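Local coordinates for protein bowman-Birk type bran trypsin inhibitor (Oryza sativa, PDB 2QN5) that probably inhibits trypsin-like serine endopeptidases, as a Bowman-Birk family inhibitor of which this piece carries two disulfide-rich repeats, at residues A[1-11]-A[57-68]. Numbering follows the deposited sequence.
Sequences MERPWKCCDNI and IYWGADPGPFCT
M1 lies along the last residues of strand 54-59, its CE 3.5 Å from I57 O and its CG against the ring of Y58. The Y58 side chain, whose CG is trans to the backbone N (chi1 169°), sets one ring face against R3 CG, which stands 4.1 Å from the ring centroid and 8° off the normal, a CH-pi contact; P4 CD packs on Y58 CB. W59 CB meets M1 SD, while its side chain extends to P18, probably part of the reactive bond for trypsin. D62 OD1 stays 4.2 Å from R3 NH1, opposite charges beyond salt-bridge range. P63 receives I11 CG2 on its CB, and its carbonyl O takes a weak bond at the indole edge, from W5 NE1 at 3.4 Å. P65 O accepts C8 N at 3.3 Å in the carbonyl plane, and F66 CA approaches C8 O in a nearly straight CA-H...O contact. C67 is bonded to C7 by a disulfide (SG to SG 2.0 Å, chi3 96°); the residue after C7, C8, is bonded to C25. D9 OD1 accepts C67 N (3.3 Å) and T68 OG1 (3.0 Å) from opposite faces of the carboxylate plane. Were D9 an alanine, C67 N and the T68 hydroxyl would probably lose their shared acceptor, and the chain beyond the disulfide would be freer to move. The chemistry is therefore divided: aromatic and aliphatic contacts near the strand give way to a disulfide and hydrogen bonds to one carboxylate oxygen, joining both ends of the first repeat in this disulfide-rich Bowman-Birk domain.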
loop_
_atom_site.group_PDB
_atom_site.type_symbol
_atom_site.label_atom_id
_atom_site.label_comp_id
_atom_site.label_asym_id
_atom_site.label_seq_id
_atom_site.Cartn_x
_atom_site.Cartn_y
_atom_site.Cartn_z
ATOM N N MET A 1 16.250 0.775 -1.559
ATOM C CA MET A 1 17.137 0.637 -0.377
ATOM C C MET A 1 17.994 -0.608 -0.508
ATOM O O MET A 1 18.173 -1.130 -1.604
ATOM C CB MET A 1 16.307 0.568 0.908
ATOM C CG MET A 1 15.284 -0.557 0.944
ATOM S SD MET A 1 14.430 -0.665 2.546
ATOM C CE MET A 1 15.476 -1.846 3.429
ATOM N N GLU A 2 18.525 -1.074 0.616
ATOM C CA GLU A 2 19.378 -2.253 0.636
ATOM C C GLU A 2 18.676 -3.544 1.025
ATOM O O GLU A 2 18.321 -3.763 2.196
ATOM C CB GLU A 2 20.578 -2.032 1.566
ATOM C CG GLU A 2 21.795 -1.449 0.863
ATOM C CD GLU A 2 22.163 -2.223 -0.415
ATOM O OE1 GLU A 2 23.227 -1.912 -1.021
ATOM O OE2 GLU A 2 21.387 -3.140 -0.813
ATOM N N ARG A 3 18.495 -4.398 0.021
ATOM C CA ARG A 3 17.853 -5.696 0.184
ATOM C C ARG A 3 18.635 -6.443 1.268
ATOM O O ARG A 3 19.783 -6.816 1.056
ATOM C CB ARG A 3 17.930 -6.434 -1.147
ATOM C CG ARG A 3 16.924 -7.540 -1.361
ATOM C CD ARG A 3 17.376 -8.437 -2.526
ATOM N NE ARG A 3 16.866 -8.078 -3.854
ATOM C CZ ARG A 3 16.996 -6.890 -4.442
ATOM N NH1 ARG A 3 16.496 -6.697 -5.659
ATOM N NH2 ARG A 3 17.605 -5.888 -3.825
ATOM N N PRO A 4 18.025 -6.657 2.449
ATOM C CA PRO A 4 18.677 -7.356 3.565
ATOM C C PRO A 4 18.924 -8.846 3.382
ATOM O O PRO A 4 18.997 -9.577 4.362
ATOM C CB PRO A 4 17.739 -7.081 4.743
ATOM C CG PRO A 4 16.400 -7.074 4.081
ATOM C CD PRO A 4 16.672 -6.224 2.841
ATOM N N TRP A 5 19.047 -9.293 2.136
ATOM C CA TRP A 5 19.298 -10.700 1.845
ATOM C C TRP A 5 19.591 -10.901 0.366
ATOM O O TRP A 5 19.062 -10.190 -0.484
ATOM C CB TRP A 5 18.097 -11.547 2.248
ATOM C CG TRP A 5 16.853 -11.171 1.539
ATOM C CD1 TRP A 5 16.570 -11.352 0.217
ATOM C CD2 TRP A 5 15.691 -10.571 2.120
ATOM N NE1 TRP A 5 15.298 -10.906 -0.062
ATOM C CE2 TRP A 5 14.736 -10.423 1.090
ATOM C CE3 TRP A 5 15.362 -10.146 3.416
ATOM C CZ2 TRP A 5 13.473 -9.871 1.313
ATOM C CZ3 TRP A 5 14.108 -9.597 3.641
ATOM C CH2 TRP A 5 13.175 -9.464 2.591
ATOM N N LYS A 6 20.442 -11.874 0.065
ATOM C CA LYS A 6 20.807 -12.165 -1.310
ATOM C C LYS A 6 19.716 -12.939 -2.044
ATOM O O LYS A 6 19.365 -12.606 -3.166
ATOM C CB LYS A 6 22.135 -12.929 -1.351
ATOM C CG LYS A 6 23.380 -12.052 -1.177
ATOM C CD LYS A 6 23.533 -11.547 0.255
ATOM C CE LYS A 6 24.681 -10.550 0.378
ATOM N NZ LYS A 6 24.475 -9.356 -0.478
ATOM N N CYS A 7 19.174 -13.973 -1.426
ATOM C CA CYS A 7 18.110 -14.724 -2.069
ATOM C C CYS A 7 17.051 -14.991 -1.008
ATOM O O CYS A 7 17.288 -14.752 0.170
ATOM C CB CYS A 7 18.642 -16.049 -2.637
ATOM S SG CYS A 7 19.052 -17.284 -1.366
ATOM N N CYS A 8 15.876 -15.452 -1.418
ATOM C CA CYS A 8 14.827 -15.772 -0.453
ATOM C C CYS A 8 13.760 -16.586 -1.162
ATOM O O CYS A 8 13.416 -16.294 -2.306
ATOM C CB CYS A 8 14.207 -14.504 0.175
ATOM S SG CYS A 8 12.991 -14.876 1.491
ATOM N N ASP A 9 13.273 -17.628 -0.483
ATOM C CA ASP A 9 12.250 -18.525 -1.026
ATOM C C ASP A 9 10.905 -18.121 -0.460
ATOM O O ASP A 9 10.031 -17.645 -1.191
ATOM C CB ASP A 9 12.559 -19.981 -0.650
ATOM C CG ASP A 9 13.800 -20.510 -1.344
ATOM O OD1 ASP A 9 13.774 -20.672 -2.584
ATOM O OD2 ASP A 9 14.808 -20.758 -0.654
ATOM N N ASN A 10 10.741 -18.318 0.845
ATOM C CA ASN A 10 9.508 -17.927 1.494
ATOM C C ASN A 10 9.508 -16.420 1.591
ATOM O O ASN A 10 9.995 -15.841 2.569
ATOM C CB ASN A 10 9.401 -18.540 2.882
ATOM C CG ASN A 10 8.861 -19.944 2.843
ATOM O OD1 ASN A 10 7.775 -20.179 2.310
ATOM N ND2 ASN A 10 9.609 -20.894 3.407
ATOM N N ILE A 11 8.980 -15.792 0.543
ATOM C CA ILE A 11 8.890 -14.339 0.478
ATOM C C ILE A 11 7.455 -13.936 0.773
ATOM O O ILE A 11 6.535 -14.306 0.046
ATOM C CB ILE A 11 9.278 -13.791 -0.922
ATOM C CG1 ILE A 11 10.694 -14.236 -1.300
ATOM C CG2 ILE A 11 9.223 -12.276 -0.908
ATOM C CD1 ILE A 11 11.095 -13.852 -2.712
ATOM N N ILE A 57 12.338 -5.388 6.798
ATOM C CA ILE A 57 11.461 -5.274 5.646
ATOM C C ILE A 57 12.121 -4.501 4.534
ATOM O O ILE A 57 12.586 -3.378 4.742
ATOM C CB ILE A 57 10.138 -4.565 5.972
ATOM C CG1 ILE A 57 9.405 -5.303 7.088
ATOM C CG2 ILE A 57 9.261 -4.535 4.722
ATOM C CD1 ILE A 57 8.164 -4.586 7.589
ATOM N N TYR A 58 12.168 -5.127 3.359
ATOM C CA TYR A 58 12.729 -4.518 2.161
ATOM C C TYR A 58 11.542 -3.880 1.473
ATOM O O TYR A 58 10.459 -4.465 1.437
ATOM C CB TYR A 58 13.319 -5.574 1.240
ATOM C CG TYR A 58 13.688 -5.058 -0.118
ATOM C CD1 TYR A 58 14.734 -4.165 -0.286
ATOM C CD2 TYR A 58 13.001 -5.475 -1.241
ATOM C CE1 TYR A 58 15.085 -3.704 -1.550
ATOM C CE2 TYR A 58 13.341 -5.021 -2.507
ATOM C CZ TYR A 58 14.378 -4.142 -2.653
ATOM O OH TYR A 58 14.694 -3.687 -3.903
ATOM N N TRP A 59 11.749 -2.682 0.939
ATOM C CA TRP A 59 10.703 -1.951 0.253
ATOM C C TRP A 59 11.212 -1.700 -1.151
ATOM O O TRP A 59 12.062 -0.844 -1.350
ATOM C CB TRP A 59 10.476 -0.636 0.975
ATOM C CG TRP A 59 9.391 0.227 0.430
ATOM C CD1 TRP A 59 8.728 0.088 -0.759
ATOM C CD2 TRP A 59 8.867 1.412 1.046
ATOM N NE1 TRP A 59 7.824 1.119 -0.920
ATOM C CE2 TRP A 59 7.893 1.943 0.177
ATOM C CE3 TRP A 59 9.130 2.076 2.252
ATOM C CZ2 TRP A 59 7.185 3.107 0.479
ATOM C CZ3 TRP A 59 8.428 3.224 2.545
ATOM C CH2 TRP A 59 7.469 3.731 1.667
ATOM N N GLY A 60 10.713 -2.449 -2.126
ATOM C CA GLY A 60 11.175 -2.247 -3.480
ATOM C C GLY A 60 10.415 -3.053 -4.503
ATOM O O GLY A 60 9.611 -3.918 -4.164
ATOM N N ALA A 61 10.681 -2.758 -5.771
ATOM C CA ALA A 61 10.035 -3.446 -6.870
ATOM C C ALA A 61 10.284 -4.939 -6.818
ATOM O O ALA A 61 9.344 -5.714 -6.775
ATOM C CB ALA A 61 10.534 -2.905 -8.167
ATOM N N ASP A 62 11.558 -5.331 -6.814
ATOM C CA ASP A 62 11.961 -6.733 -6.803
ATOM C C ASP A 62 12.278 -7.284 -5.416
ATOM O O ASP A 62 13.212 -6.822 -4.765
ATOM C CB ASP A 62 13.186 -6.899 -7.708
ATOM C CG ASP A 62 13.641 -8.349 -7.845
ATOM O OD1 ASP A 62 14.476 -8.622 -8.739
ATOM O OD2 ASP A 62 13.174 -9.208 -7.063
ATOM N N PRO A 63 11.504 -8.286 -4.947
ATOM C CA PRO A 63 11.728 -8.888 -3.629
ATOM C C PRO A 63 12.876 -9.905 -3.659
ATOM O O PRO A 63 13.104 -10.651 -2.704
ATOM C CB PRO A 63 10.386 -9.525 -3.312
ATOM C CG PRO A 63 9.933 -9.978 -4.641
ATOM C CD PRO A 63 10.253 -8.795 -5.537
ATOM N N GLY A 64 13.606 -9.933 -4.764
ATOM C CA GLY A 64 14.738 -10.833 -4.843
ATOM C C GLY A 64 14.469 -12.110 -5.601
ATOM O O GLY A 64 13.313 -12.501 -5.786
ATOM N N PRO A 65 15.533 -12.788 -6.055
ATOM C CA PRO A 65 15.393 -14.035 -6.799
ATOM C C PRO A 65 15.207 -15.108 -5.770
ATOM O O PRO A 65 15.333 -14.841 -4.573
ATOM C CB PRO A 65 16.731 -14.151 -7.493
ATOM C CG PRO A 65 17.659 -13.679 -6.418
ATOM C CD PRO A 65 16.958 -12.449 -5.877
ATOM N N PHE A 66 14.905 -16.318 -6.220
ATOM C CA PHE A 66 14.742 -17.415 -5.282
ATOM C C PHE A 66 16.105 -18.008 -4.976
ATOM O O PHE A 66 17.096 -17.708 -5.640
ATOM C CB PHE A 66 13.817 -18.488 -5.848
ATOM C CG PHE A 66 12.378 -18.072 -5.903
ATOM C CD1 PHE A 66 11.825 -17.578 -7.075
ATOM C CD2 PHE A 66 11.581 -18.146 -4.763
ATOM C CE1 PHE A 66 10.490 -17.156 -7.114
ATOM C CE2 PHE A 66 10.249 -17.730 -4.787
ATOM C CZ PHE A 66 9.699 -17.233 -5.963
ATOM N N CYS A 67 16.153 -18.841 -3.947
ATOM C CA CYS A 67 17.397 -19.484 -3.554
ATOM C C CYS A 67 17.554 -20.803 -4.317
ATOM O O CYS A 67 18.668 -21.256 -4.578
ATOM C CB CYS A 67 17.388 -19.746 -2.051
ATOM S SG CYS A 67 17.301 -18.251 -1.003
ATOM N N THR A 68 16.421 -21.398 -4.675
ATOM C CA THR A 68 16.370 -22.663 -5.399
ATOM C C THR A 68 15.345 -22.534 -6.522
ATOM O O THR A 68 14.158 -22.365 -6.260
ATOM C CB THR A 68 15.940 -23.800 -4.456
ATOM O OG1 THR A 68 14.943 -23.312 -3.551
ATOM C CG2 THR A 68 17.134 -24.331 -3.668
#